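Local structure of Blo t 1 allergen (Blomia tropicalis, 5JT8) at residues G111-N116 against V240-Q245; V250-H255 against L322-Y327; Q121-T126 against Y150-Q155. The protein is a mite allergen of the papain family of cysteine proteases that probably cleaves proteins once its inhibitory propeptide has been removed. One frame throughout, in Å; residues are numbered along the deposited sequence.

Contact 1: G111-N116 against V240-Q245; sequences GSLPQN and VMYTIQ
L113 meets M241, Y242 and Q245 in a largely apolar contact near the surface, where an extended loop before strand 117-118 runs across one side of helix 237-247. No hydrogen bond joins the two segments, and L113 does most of the work. Its isobutyl fork straddles two kinds of neighbour: CD1 settles at 3.9 Å from M241 CB, while CD2 comes in at the ring edge of Y242, in plane, 3.7 Å from CD1 of that tyrosine. The M241 chain bends at chi3 (70°), which brings CE back to 4.0 Å from L113 CD1, so the methionine touches the same methyl twice. In papain-like enzymes this part of the chain probably lies near the start of the mature protease, along the barrel-like R domain, to which helix 237-247 belongs; M241 also packs on W288 and W297 of that sheet. One turn on, Q245 reaches out fully extended, CG anti to the backbone N (chi1 -174°), and its amide spans the two loop residues: OE1 lies 3.7 Å from P114 CD, NE2 3.8 Å from L113 CD2. The ring of Y242 stacks with Y110, and P114 O accepts a hydrogen bond from W288 NE1.

Contact 2: V250-H255 against L322-Y327; sequences VVIYMH and LGINNY. Unlike the reference sequence in segment 322-327: Y327 (reference Phe).
I252 and I324 form the tight, buried part of this contact: I252 CD1 fits against the forked side chain of I324, 3.8 Å from its CG1 and 3.9 Å from its CG2. I252 CG1 occupies the crowded position between backbone N and carbonyl carbon (chi1 62°), which lays CD1 against that fork. Alongside, Y327 CD2 packs 3.9 Å from Y253 CB, and the carbonyl of Y327 receives a CA-H...O contact from I252. M254 CE packs 4.1 Å from L322 CD1. The carbonyls of Y253 and G323 come close, although both are acceptors. A water beside them accepts from Y327 N at 2.8 Å; it lies within donating distance of Y253 O (2.6 Å) and I324 O (2.7 Å), with more acceptors around it than protons to give. Strand 250-254 belongs to the barrel-like R domain of the papain fold: I252 pairs through its backbone with V283 of strand 281-291, while the irregular loop 322-327 lies across from it, bridged by water where strand pairing is lacking. The looser, solvent-facing side is H255, partly exposed: its N donates to L322 O at 3.0 Å, a bent bond (140° at the hydrogen), and its ND1 turns elsewhere, to D276.

Contact 3: Q121-T126 against Y150-Q155; sequences QKARLT and YSIQKQ
S151 and R124 make the one direct hydrogen bond between these segments: S151 OG donates to R124 O across a distance of 2.5 Å, shorter than usual, so its exact length deserves caution. The hydroxyl does not lie on a lone pair; it sits above the carbonyl plane, 40° out of it. With OG anti to the backbone N (chi1 -175°), the serine points its hydroxyl out from the helix at the passing loop. A water completes the grip, accepting from R124 N at 3.0 Å and donating to S151 OG at 3.2 Å, so this one side chain holds both polar groups of the R124 backbone, one directly and one through solvent. One residue before R124 and one after S151, the contact is apolar: A123 CB touches I152 CG1 at 3.8 Å.

S151 and I152 lie on the last turns of helix 139-154, the long central helix of the papain-fold L domain, which starts just after C137, here oxidised to S-hydroxycysteine. The helix ends at K154, whose N donates to Y150 O, and Q155 after it has positive phi (52°). In the next shell, W119 packs on both L125 and I152, placing the loop and the helix against a common indole, and P249 also touches I152. Farther along the loop, T126 is held by its hydroxyl OG1 to E147 OE1, on helix 139-154 one turn before S151, and by its carbonyl to R300 NH1. Next to S151 on the helix, Y150 OH bonds to H224 O while its ring meets Y223 edge-to-face.

Overall arrangement
Starting from the N terminus, the chain passes through the propeptide before entering 111-116, which closes the longest of the three loops when helix 237-247 returns to it in contact 1. Contact 3 is nested inside that loop: 121-126 meets the end of helix 139-154 after a short excursion through the L domain. Contact 2 follows in series: strand 250-254 comes directly after helix 237-247, and its meeting with 322-327 closes the loop holding strands 281-291, 294-300 and 312-316. Contacts 1 and 2 touch, I244 CG1 lying 3.7 Å from V250 CG2, so the helix packs against the strand it leads into. Contact 3 touches neither, its centre about 18 Å from that of contact 1.

Contact 1: G111-N116 against V240-Q245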
ATOM      1  N   GLY A 111       6.493  10.731  25.824  1.00 70.78           N
ATOM      2  CA  GLY A 111       7.001   9.916  26.916  1.00 72.50           C
ATOM      3  C   GLY A 111       7.557   8.572  26.499  1.00 71.96           C
ATOM      4  O   GLY A 111       8.650   8.477  25.935  1.00 72.74           O
ATOM      5  N   SER A 112       6.801   7.523  26.801  1.00 66.79           N
ATOM      6  CA  SER A 112       7.181   6.163  26.446  1.00 59.76           C
ATOM      7  C   SER A 112       6.106   5.584  25.546  1.00 50.87           C
ATOM      8  O   SER A 112       4.960   6.027  25.573  1.00 53.07           O
ATOM      9  CB  SER A 112       7.362   5.298  27.695  1.00 64.82           C
ATOM     10  OG  SER A 112       6.233   5.408  28.546  1.00 61.12           O
ATOM     11  N   LEU A 113       6.476   4.597  24.744  1.00 43.06           N
ATOM     12  CA  LEU A 113       5.536   3.995  23.816  1.00 38.60           C
ATOM     13  C   LEU A 113       5.159   2.592  24.282  1.00 38.44           C
ATOM     14  O   LEU A 113       6.007   1.861  24.786  1.00 38.92           O
ATOM     15  CB  LEU A 113       6.130   3.949  22.404  1.00 32.04           C
ATOM     16  CG  LEU A 113       6.453   5.313  21.786  1.00 44.37           C
ATOM     17  CD1 LEU A 113       7.313   5.202  20.530  1.00 35.11           C
ATOM     18  CD2 LEU A 113       5.166   6.059  21.487  1.00 53.62           C
ATOM     19  N   PRO A 114       3.883   2.218  24.113  1.00 33.49           N
ATOM     20  CA  PRO A 114       3.495   0.858  24.478  1.00 35.67           C
ATOM     21  C   PRO A 114       4.206  -0.133  23.571  1.00 38.76           C
ATOM     22  O   PRO A 114       4.515   0.203  22.420  1.00 35.33           O
ATOM     23  CB  PRO A 114       1.979   0.845  24.262  1.00 35.98           C
ATOM     24  CG  PRO A 114       1.690   2.011  23.386  1.00 37.94           C
ATOM     25  CD  PRO A 114       2.754   3.025  23.616  1.00 33.58           C
ATOM     26  N   GLN A 115       4.492  -1.316  24.097  1.00 31.53           N
ATOM     27  CA  GLN A 115       5.192  -2.344  23.336  1.00 33.55           C
ATOM     28  C   GLN A 115       4.356  -2.779  22.134  1.00 34.56           C
ATOM     29  O   GLN A 115       4.898  -3.034  21.063  1.00 39.16           O
ATOM     30  CB  GLN A 115       5.524  -3.559  24.224  1.00 36.45           C
ATOM     31  CG  GLN A 115       6.310  -4.653  23.479  1.00 44.46           C
ATOM     32  CD  GLN A 115       6.872  -5.748  24.392  1.00 55.74           C
ATOM     33  OE1 GLN A 115       6.123  -6.452  25.072  1.00 61.03           O
ATOM     34  NE2 GLN A 115       8.195  -5.905  24.388  1.00 54.00           N
ATOM     35  N   ASN A 116       3.040  -2.868  22.314  1.00 35.40           N
ATOM     36  CA  ASN A 116       2.141  -3.258  21.220  1.00 34.86           C
ATOM     37  C   ASN A 116       1.062  -2.226  20.996  1.00 33.51           C
ATOM     38  O   ASN A 116       0.513  -1.668  21.942  1.00 36.52           O
ATOM     39  CB  ASN A 116       1.471  -4.614  21.494  1.00 33.49           C
ATOM     40  CG  ASN A 116       2.469  -5.721  21.739  1.00 44.63           C
ATOM     41  OD1 ASN A 116       3.109  -6.218  20.811  1.00 44.85           O
ATOM     42  ND2 ASN A 116       2.602  -6.122  22.993  1.00 43.02           N
ATOM     43  N   VAL A 240       7.598   7.417  13.966  1.00 31.06           N
ATOM     44  CA  VAL A 240       6.538   6.778  13.198  1.00 27.36           C
ATOM     45  C   VAL A 240       5.508   6.170  14.134  1.00 25.26           C
ATOM     46  O   VAL A 240       4.322   6.415  13.960  1.00 21.53           O
ATOM     47  CB  VAL A 240       7.090   5.708  12.245  1.00 24.51           C
ATOM     48  CG1 VAL A 240       5.947   4.983  11.566  1.00 19.67           C
ATOM     49  CG2 VAL A 240       7.982   6.377  11.198  1.00 22.04           C
ATOM     50  N   MET A 241       5.960   5.416  15.141  1.00 23.89           N
ATOM     51  CA  MET A 241       5.058   4.797  16.124  1.00 24.52           C
ATOM     52  C   MET A 241       4.243   5.841  16.870  1.00 28.65           C
ATOM     53  O   MET A 241       3.033   5.692  17.070  1.00 26.07           O
ATOM     54  CB  MET A 241       5.830   3.944  17.157  1.00 21.60           C
ATOM     55  CG  MET A 241       6.562   2.732  16.572  1.00 32.65           C
ATOM     56  SD  MET A 241       7.958   2.156  17.600  1.00 42.66           S
ATOM     57  CE  MET A 241       7.085   1.494  18.985  1.00 30.45           C
ATOM     58  N   TYR A 242       4.910   6.890  17.320  1.00 28.13           N
ATOM     59  CA  TYR A 242       4.179   7.971  17.952  1.00 34.16           C
ATOM     60  C   TYR A 242       3.148   8.645  17.018  1.00 32.31           C
ATOM     61  O   TYR A 242       2.025   8.969  17.438  1.00 27.65           O
ATOM     62  CB  TYR A 242       5.143   9.020  18.473  1.00 39.25           C
ATOM     63  CG  TYR A 242       4.421   9.932  19.399  1.00 49.93           C
ATOM     64  CD1 TYR A 242       4.039   9.496  20.664  1.00 58.11           C
ATOM     65  CD2 TYR A 242       4.040  11.202  18.990  1.00 58.02           C
ATOM     66  CE1 TYR A 242       3.329  10.319  21.512  1.00 64.12           C
ATOM     67  CE2 TYR A 242       3.345  12.036  19.825  1.00 62.77           C
ATOM     68  CZ  TYR A 242       2.997  11.596  21.087  1.00 68.01           C
ATOM     69  OH  TYR A 242       2.302  12.435  21.923  1.00 73.63           O
ATOM     70  N   THR A 243       3.547   8.885  15.770  1.00 23.63           N
ATOM     71  CA  THR A 243       2.630   9.452  14.769  1.00 27.91           C
ATOM     72  C   THR A 243       1.405   8.560  14.596  1.00 27.41           C
ATOM     73  O   THR A 243       0.273   9.038  14.569  1.00 30.14           O
ATOM     74  CB  THR A 243       3.347   9.648  13.422  1.00 29.91           C
ATOM     75  OG1 THR A 243       4.408  10.598  13.600  1.00 25.08           O
ATOM     76  CG2 THR A 243       2.363  10.120  12.312  1.00 17.24           C
ATOM     77  N   ILE A 244       1.640   7.252  14.533  1.00 29.15           N
ATOM     78  CA  ILE A 244       0.559   6.284  14.397  1.00 28.46           C
ATOM     79  C   ILE A 244      -0.355   6.336  15.605  1.00 28.96           C
ATOM     80  O   ILE A 244      -1.579   6.306  15.470  1.00 28.72           O
ATOM     81  CB  ILE A 244       1.110   4.867  14.214  1.00 27.53           C
ATOM     82  CG1 ILE A 244       1.712   4.732  12.810  1.00 26.89           C
ATOM     83  CG2 ILE A 244       0.015   3.817  14.458  1.00 27.80           C
ATOM     84  CD1 ILE A 244       2.580   3.478  12.638  1.00 24.30           C
ATOM     85  N   GLN A 245       0.245   6.423  16.787  1.00 25.85           N
ATOM     86  CA  GLN A 245      -0.527   6.517  18.015  1.00 26.63           C
ATOM     87  C   GLN A 245      -1.380   7.799  18.079  1.00 30.05           C
ATOM     88  O   GLN A 245      -2.549   7.740  18.471  1.00 29.80           O
ATOM     89  CB  GLN A 245       0.391   6.455  19.239  1.00 26.81           C
ATOM     90  CG  GLN A 245      -0.388   6.407  20.557  1.00 33.90           C
ATOM     91  CD  GLN A 245       0.495   6.309  21.807  1.00 36.83           C
ATOM     92  OE1 GLN A 245       0.195   5.551  22.725  1.00 40.54           O
ATOM     93  NE2 GLN A 245       1.552   7.099  21.854  1.00 34.73           N
TER

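Contact 2: V250-H255 against L322-Y327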
ATOM      1  N   VAL A 250      -1.026   5.370   9.027  1.00 26.92           N
ATOM      2  CA  VAL A 250      -0.247   6.238   8.157  1.00 22.11           C
ATOM      3  C   VAL A 250       0.081   5.550   6.831  1.00 21.51           C
ATOM      4  O   VAL A 250       0.206   4.327   6.776  1.00 22.74           O
ATOM      5  CB  VAL A 250       1.061   6.680   8.851  1.00 26.38           C
ATOM      6  CG1 VAL A 250       0.736   7.460  10.142  1.00 20.21           C
ATOM      7  CG2 VAL A 250       1.950   5.481   9.155  1.00 22.42           C
ATOM      8  N   VAL A 251       0.179   6.341   5.768  1.00 19.38           N
ATOM      9  CA  VAL A 251       0.671   5.864   4.475  1.00 21.49           C
ATOM     10  C   VAL A 251       2.180   5.769   4.539  1.00 22.06           C
ATOM     11  O   VAL A 251       2.836   6.667   5.075  1.00 25.38           O
ATOM     12  CB  VAL A 251       0.294   6.807   3.308  1.00 24.71           C
ATOM     13  CG1 VAL A 251       0.889   6.304   1.987  1.00 22.03           C
ATOM     14  CG2 VAL A 251      -1.203   6.951   3.197  1.00 26.22           C
ATOM     15  N   ILE A 252       2.726   4.676   4.019  1.00 25.26           N
ATOM     16  CA  ILE A 252       4.157   4.567   3.789  1.00 27.03           C
ATOM     17  C   ILE A 252       4.418   4.137   2.347  1.00 25.59           C
ATOM     18  O   ILE A 252       3.567   3.553   1.691  1.00 25.90           O
ATOM     19  CB  ILE A 252       4.844   3.544   4.738  1.00 22.78           C
ATOM     20  CG1 ILE A 252       4.274   2.144   4.508  1.00 21.42           C
ATOM     21  CG2 ILE A 252       4.661   3.928   6.201  1.00 22.15           C
ATOM     22  CD1 ILE A 252       5.157   1.024   5.052  1.00 23.76           C
ATOM     23  N   TYR A 253       5.602   4.457   1.853  1.00 24.48           N
ATOM     24  CA  TYR A 253       6.041   3.999   0.546  0.51 32.04           C
ATOM     25  C   TYR A 253       7.200   3.056   0.713  1.00 38.48           C
ATOM     26  O   TYR A 253       8.164   3.374   1.408  1.00 40.04           O
ATOM     27  CB  TYR A 253       6.451   5.163  -0.336  0.51 32.88           C
ATOM     28  CG  TYR A 253       5.316   5.717  -1.139  0.51 31.31           C
ATOM     29  CD1 TYR A 253       4.355   6.511  -0.545  0.51 25.68           C
ATOM     30  CD2 TYR A 253       5.198   5.434  -2.495  0.51 32.56           C
ATOM     31  CE1 TYR A 253       3.318   7.021  -1.273  0.51 30.45           C
ATOM     32  CE2 TYR A 253       4.152   5.945  -3.236  0.51 34.62           C
ATOM     33  CZ  TYR A 253       3.213   6.742  -2.617  0.51 31.56           C
ATOM     34  OH  TYR A 253       2.160   7.262  -3.333  0.51 34.14           O
ATOM     35  N   MET A 254       7.109   1.891   0.091  1.00 31.70           N
ATOM     36  CA  MET A 254       8.153   0.914   0.268  1.00 36.62           C
ATOM     37  C   MET A 254       8.426   0.110  -1.001  1.00 36.43           C
ATOM     38  O   MET A 254       7.918   0.418  -2.078  1.00 34.26           O
ATOM     39  CB  MET A 254       7.807  -0.002   1.452  1.00 37.20           C
ATOM     40  CG  MET A 254       6.348  -0.345   1.572  1.00 36.89           C
ATOM     41  SD  MET A 254       5.948  -1.668   0.431  1.00 41.71           S
ATOM     42  CE  MET A 254       7.176  -2.875   0.943  1.00 33.76           C
ATOM     43  N   HIS A 255       9.267  -0.906  -0.865  1.00 35.94           N
ATOM     44  CA  HIS A 255       9.709  -1.687  -2.001  1.00 40.08           C
ATOM     45  C   HIS A 255       8.800  -2.916  -2.157  1.00 40.43           C
ATOM     46  O   HIS A 255       9.164  -4.029  -1.777  1.00 42.04           O
ATOM     47  CB  HIS A 255      11.186  -2.088  -1.823  1.00 29.48           C
ATOM     48  CG  HIS A 255      11.814  -2.642  -3.063  1.00 40.44           C
ATOM     49  ND1 HIS A 255      13.176  -2.812  -3.196  1.00 47.38           N
ATOM     50  CD2 HIS A 255      11.267  -3.049  -4.235  1.00 39.96           C
ATOM     51  CE1 HIS A 255      13.440  -3.302  -4.395  1.00 48.34           C
ATOM     52  NE2 HIS A 255      12.299  -3.460  -5.042  1.00 41.71           N
ATOM     53  N   LEU A 322      13.080  -2.379   3.633  1.00 27.35           N
ATOM     54  CA  LEU A 322      12.325  -2.087   2.417  1.00 27.03           C
ATOM     55  C   LEU A 322      11.890  -0.620   2.289  1.00 25.97           C
ATOM     56  O   LEU A 322      10.914  -0.339   1.620  1.00 28.67           O
ATOM     57  CB  LEU A 322      11.081  -2.982   2.345  1.00 26.96           C
ATOM     58  CG  LEU A 322      11.302  -4.488   2.252  1.00 35.32           C
ATOM     59  CD1 LEU A 322      10.067  -5.205   2.729  1.00 33.40           C
ATOM     60  CD2 LEU A 322      11.625  -4.906   0.813  1.00 33.77           C
ATOM     61  N   GLY A 323      12.591   0.296   2.956  1.00 30.37           N
ATOM     62  CA  GLY A 323      12.271   1.718   2.883  1.00 24.77           C
ATOM     63  C   GLY A 323      10.970   2.158   3.558  1.00 33.64           C
ATOM     64  O   GLY A 323      10.435   3.227   3.255  1.00 23.66           O
ATOM     65  N   ILE A 324      10.476   1.343   4.485  1.00 23.60           N
ATOM     66  CA  ILE A 324       9.261   1.639   5.244  1.00 22.76           C
ATOM     67  C   ILE A 324       9.265   3.032   5.891  1.00 26.53           C
ATOM     68  O   ILE A 324       8.240   3.722   5.900  1.00 22.04           O
ATOM     69  CB  ILE A 324       9.055   0.568   6.342  1.00 23.21           C
ATOM     70  CG1 ILE A 324       8.448  -0.694   5.728  1.00 24.82           C
ATOM     71  CG2 ILE A 324       8.189   1.087   7.503  1.00 22.36           C
ATOM     72  CD1 ILE A 324       8.584  -1.912   6.637  1.00 24.42           C
ATOM     73  N   ASN A 325      10.418   3.446   6.415  1.00 22.15           N
ATOM     74  CA  ASN A 325      10.542   4.758   7.055  1.00 21.51           C
ATOM     75  C   ASN A 325      10.801   5.943   6.114  1.00 27.99           C
ATOM     76  O   ASN A 325      10.991   7.066   6.579  1.00 29.28           O
ATOM     77  CB  ASN A 325      11.683   4.739   8.085  1.00 24.57           C
ATOM     78  CG  ASN A 325      11.479   3.715   9.182  1.00 29.25           C
ATOM     79  OD1 ASN A 325      11.440   2.511   8.927  1.00 22.91           O
ATOM     80  ND2 ASN A 325      11.369   4.195  10.425  1.00 28.60           N
ATOM     81  N   ASN A 326      10.862   5.710   4.810  1.00 26.37           N
ATOM     82  CA  ASN A 326      11.297   6.770   3.904  1.00 30.22           C
ATOM     83  C   ASN A 326      10.260   7.881   3.767  1.00 30.41           C
ATOM     84  O   ASN A 326      10.591   9.058   3.872  1.00 23.90           O
ATOM     85  CB  ASN A 326      11.635   6.197   2.518  1.00 34.72           C
ATOM     86  CG  ASN A 326      12.917   5.366   2.517  1.00 36.56           C
ATOM     87  OD1 ASN A 326      13.654   5.344   3.503  1.00 34.00           O
ATOM     88  ND2 ASN A 326      13.200   4.707   1.394  1.00 27.11           N
ATOM     89  N   TYR A 327       9.007   7.497   3.553  1.00 27.26           N
ATOM     90  CA  TYR A 327       7.957   8.443   3.184  1.00 23.63           C
ATOM     91  C   TYR A 327       6.668   8.174   3.927  1.00 21.62           C
ATOM     92  O   TYR A 327       5.710   7.616   3.377  1.00 24.24           O
ATOM     93  CB  TYR A 327       7.673   8.390   1.679  1.00 21.10           C
ATOM     94  CG  TYR A 327       8.879   8.599   0.811  1.00 30.83           C
ATOM     95  CD1 TYR A 327       9.440   9.864   0.658  1.00 32.29           C
ATOM     96  CD2 TYR A 327       9.457   7.535   0.128  1.00 22.72           C
ATOM     97  CE1 TYR A 327      10.541  10.061  -0.157  1.00 39.50           C
ATOM     98  CE2 TYR A 327      10.561   7.721  -0.676  1.00 28.67           C
ATOM     99  CZ  TYR A 327      11.100   8.985  -0.813  1.00 35.36           C
ATOM    100  OH  TYR A 327      12.191   9.166  -1.618  1.00 35.64           O
TER
HETATM  101  O   HOH W   1       7.965   4.951   3.501  1.00 27.12           O

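Contact 3: Q121-T126 against Y150-Q155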
ATOM      1  N   GLN A 121      -7.480  -3.414  16.538  1.00 40.36           N
ATOM      2  CA  GLN A 121      -8.113  -3.809  17.786  1.00 40.89           C
ATOM      3  C   GLN A 121      -8.718  -2.624  18.505  1.00 37.33           C
ATOM      4  O   GLN A 121      -9.550  -2.801  19.383  1.00 38.38           O
ATOM      5  CB  GLN A 121      -7.112  -4.519  18.709  1.00 52.14           C
ATOM      6  CG  GLN A 121      -6.922  -5.986  18.354  1.00 65.16           C
ATOM      7  CD  GLN A 121      -5.745  -6.617  19.058  1.00 80.12           C
ATOM      8  OE1 GLN A 121      -5.648  -6.581  20.284  1.00 90.81           O
ATOM      9  NE2 GLN A 121      -4.841  -7.208  18.285  1.00 81.48           N
ATOM     10  N   LYS A 122      -8.300  -1.417  18.139  1.00 39.61           N
ATOM     11  CA  LYS A 122      -8.799  -0.219  18.810  1.00 49.27           C
ATOM     12  C   LYS A 122      -9.998   0.376  18.065  1.00 47.72           C
ATOM     13  O   LYS A 122     -10.703   1.258  18.568  1.00 42.96           O
ATOM     14  CB  LYS A 122      -7.684   0.830  18.934  1.00 51.10           C
ATOM     15  CG  LYS A 122      -6.351   0.274  19.410  1.00 52.12           C
ATOM     16  CD  LYS A 122      -5.552   1.315  20.170  1.00 53.38           C
ATOM     17  CE  LYS A 122      -6.140   1.546  21.562  1.00 59.90           C
ATOM     18  NZ  LYS A 122      -5.330   2.502  22.377  1.00 64.71           N
ATOM     19  N   ALA A 123     -10.221  -0.119  16.858  1.00 36.74           N
ATOM     20  CA  ALA A 123     -11.209   0.461  15.979  1.00 36.78           C
ATOM     21  C   ALA A 123     -11.620  -0.600  14.987  1.00 39.52           C
ATOM     22  O   ALA A 123     -10.880  -1.562  14.749  1.00 35.29           O
ATOM     23  CB  ALA A 123     -10.643   1.697  15.260  1.00 39.67           C
ATOM     24  N   ARG A 124     -12.811  -0.446  14.430  1.00 36.31           N
ATOM     25  CA  ARG A 124     -13.250  -1.364  13.402  1.00 45.97           C
ATOM     26  C   ARG A 124     -12.757  -0.761  12.115  1.00 39.46           C
ATOM     27  O   ARG A 124     -13.352   0.177  11.619  1.00 38.37           O
ATOM     28  CB  ARG A 124     -14.773  -1.547  13.398  1.00 56.10           C
ATOM     29  CG  ARG A 124     -15.217  -2.982  13.698  1.00 70.63           C
ATOM     30  CD  ARG A 124     -16.712  -3.221  13.432  1.00 79.67           C
ATOM     31  NE  ARG A 124     -17.520  -2.022  13.641  1.00 83.69           N
ATOM     32  CZ  ARG A 124     -18.308  -1.481  12.713  1.00 86.70           C
ATOM     33  NH1 ARG A 124     -18.403  -2.041  11.512  1.00 89.53           N
ATOM     34  NH2 ARG A 124     -19.007  -0.381  12.986  1.00 82.47           N
ATOM     35  N   LEU A 125     -11.630  -1.253  11.613  1.00 35.42           N
ATOM     36  CA  LEU A 125     -11.089  -0.736  10.363  1.00 34.74           C
ATOM     37  C   LEU A 125     -11.875  -1.345   9.234  1.00 33.69           C
ATOM     38  O   LEU A 125     -12.565  -2.348   9.432  1.00 37.19           O
ATOM     39  CB  LEU A 125      -9.606  -1.052  10.231  1.00 29.44           C
ATOM     40  CG  LEU A 125      -8.793  -0.358  11.318  1.00 34.25           C
ATOM     41  CD1 LEU A 125      -7.304  -0.620  11.108  1.00 35.61           C
ATOM     42  CD2 LEU A 125      -9.108   1.137  11.328  1.00 31.56           C
ATOM     43  N   THR A 126     -11.796  -0.743   8.054  1.00 30.46           N
ATOM     44  CA  THR A 126     -12.599  -1.234   6.943  1.00 37.01           C
ATOM     45  C   THR A 126     -11.941  -2.468   6.340  1.00 36.33           C
ATOM     46  O   THR A 126     -10.760  -2.743   6.573  1.00 30.30           O
ATOM     47  CB  THR A 126     -12.812  -0.149   5.863  1.00 37.45           C
ATOM     48  OG1 THR A 126     -11.546   0.256   5.333  1.00 33.21           O
ATOM     49  CG2 THR A 126     -13.531   1.068   6.463  1.00 34.40           C
ATOM     50  N   TYR A 150     -12.260   8.011   9.875  1.00 26.18           N
ATOM     51  CA  TYR A 150     -13.711   8.138  10.075  1.00 26.08           C
ATOM     52  C   TYR A 150     -14.201   7.091  11.058  1.00 26.41           C
ATOM     53  O   TYR A 150     -15.122   7.338  11.842  1.00 30.21           O
ATOM     54  CB  TYR A 150     -14.484   8.036   8.745  1.00 33.10           C
ATOM     55  CG  TYR A 150     -14.534   9.374   8.047  1.00 35.73           C
ATOM     56  CD1 TYR A 150     -15.559  10.279   8.308  1.00 40.12           C
ATOM     57  CD2 TYR A 150     -13.532   9.753   7.177  1.00 24.84           C
ATOM     58  CE1 TYR A 150     -15.589  11.523   7.701  1.00 37.19           C
ATOM     59  CE2 TYR A 150     -13.550  10.992   6.556  1.00 30.33           C
ATOM     60  CZ  TYR A 150     -14.578  11.874   6.824  1.00 36.71           C
ATOM     61  OH  TYR A 150     -14.598  13.108   6.211  1.00 37.47           O
ATOM     62  N   SER A 151     -13.578   5.923  11.041  1.00 27.08           N
ATOM     63  CA  SER A 151     -13.968   4.878  11.995  1.00 28.59           C
ATOM     64  C   SER A 151     -13.495   5.292  13.396  1.00 26.29           C
ATOM     65  O   SER A 151     -14.254   5.282  14.361  1.00 32.04           O
ATOM     66  CB  SER A 151     -13.370   3.523  11.594  1.00 32.18           C
ATOM     67  OG  SER A 151     -13.845   2.489  12.444  1.00 35.56           O
ATOM     68  N   ILE A 152     -12.233   5.694  13.479  1.00 27.77           N
ATOM     69  CA  ILE A 152     -11.634   6.064  14.750  1.00 29.16           C
ATOM     70  C   ILE A 152     -12.336   7.269  15.418  1.00 34.13           C
ATOM     71  O   ILE A 152     -12.692   7.212  16.594  1.00 34.17           O
ATOM     72  CB  ILE A 152     -10.145   6.363  14.563  1.00 29.84           C
ATOM     73  CG1 ILE A 152      -9.406   5.084  14.143  1.00 22.95           C
ATOM     74  CG2 ILE A 152      -9.562   6.904  15.849  1.00 29.26           C
ATOM     75  CD1 ILE A 152      -7.962   5.323  13.696  1.00 22.01           C
ATOM     76  N   GLN A 153     -12.576   8.342  14.670  1.00 27.71           N
ATOM     77  CA  GLN A 153     -13.073   9.574  15.288  1.00 26.04           C
ATOM     78  C   GLN A 153     -14.592   9.706  15.250  1.00 26.14           C
ATOM     79  O   GLN A 153     -15.172  10.449  16.032  1.00 31.18           O
ATOM     80  CB  GLN A 153     -12.398  10.786  14.628  1.00 28.12           C
ATOM     81  CG  GLN A 153     -10.901  10.747  14.834  1.00 29.88           C
ATOM     82  CD  GLN A 153     -10.187  11.966  14.306  1.00 34.59           C
ATOM     83  OE1 GLN A 153      -9.839  12.033  13.128  1.00 36.68           O
ATOM     84  NE2 GLN A 153      -9.934  12.924  15.177  1.00 34.93           N
ATOM     85  N   LYS A 154     -15.255   8.969  14.373  1.00 27.98           N
ATOM     86  CA  LYS A 154     -16.701   9.138  14.252  1.00 31.53           C
ATOM     87  C   LYS A 154     -17.449   7.815  14.317  1.00 28.51           C
ATOM     88  O   LYS A 154     -18.659   7.810  14.290  1.00 29.84           O
ATOM     89  CB  LYS A 154     -17.045   9.880  12.940  1.00 31.08           C
ATOM     90  CG  LYS A 154     -16.420  11.269  12.827  1.00 34.84           C
ATOM     91  CD  LYS A 154     -16.577  11.881  11.426  1.00 45.98           C
ATOM     92  CE  LYS A 154     -17.895  12.639  11.256  1.00 51.00           C
ATOM     93  NZ  LYS A 154     -18.052  13.741  12.255  1.00 47.65           N
ATOM     94  N   GLN A 155     -16.727   6.698  14.432  1.00 34.67           N
ATOM     95  CA  GLN A 155     -17.352   5.367  14.428  1.00 37.15           C
ATOM     96  C   GLN A 155     -18.255   5.240  13.212  1.00 30.35           C
ATOM     97  O   GLN A 155     -19.378   4.755  13.309  1.00 32.88           O
ATOM     98  CB  GLN A 155     -18.156   5.099  15.719  1.00 36.65           C
ATOM     99  CG  GLN A 155     -17.350   5.201  17.027  1.00 39.96           C
ATOM    100  CD  GLN A 155     -16.974   6.645  17.395  1.00 43.50           C
ATOM    101  OE1 GLN A 155     -17.828   7.533  17.440  1.00 55.23           O
ATOM    102  NE2 GLN A 155     -15.690   6.880  17.643  1.00 42.26           N
TER
HETATM  103  O   HOH W   2     -14.227   1.928  15.581  1.00 49.98           O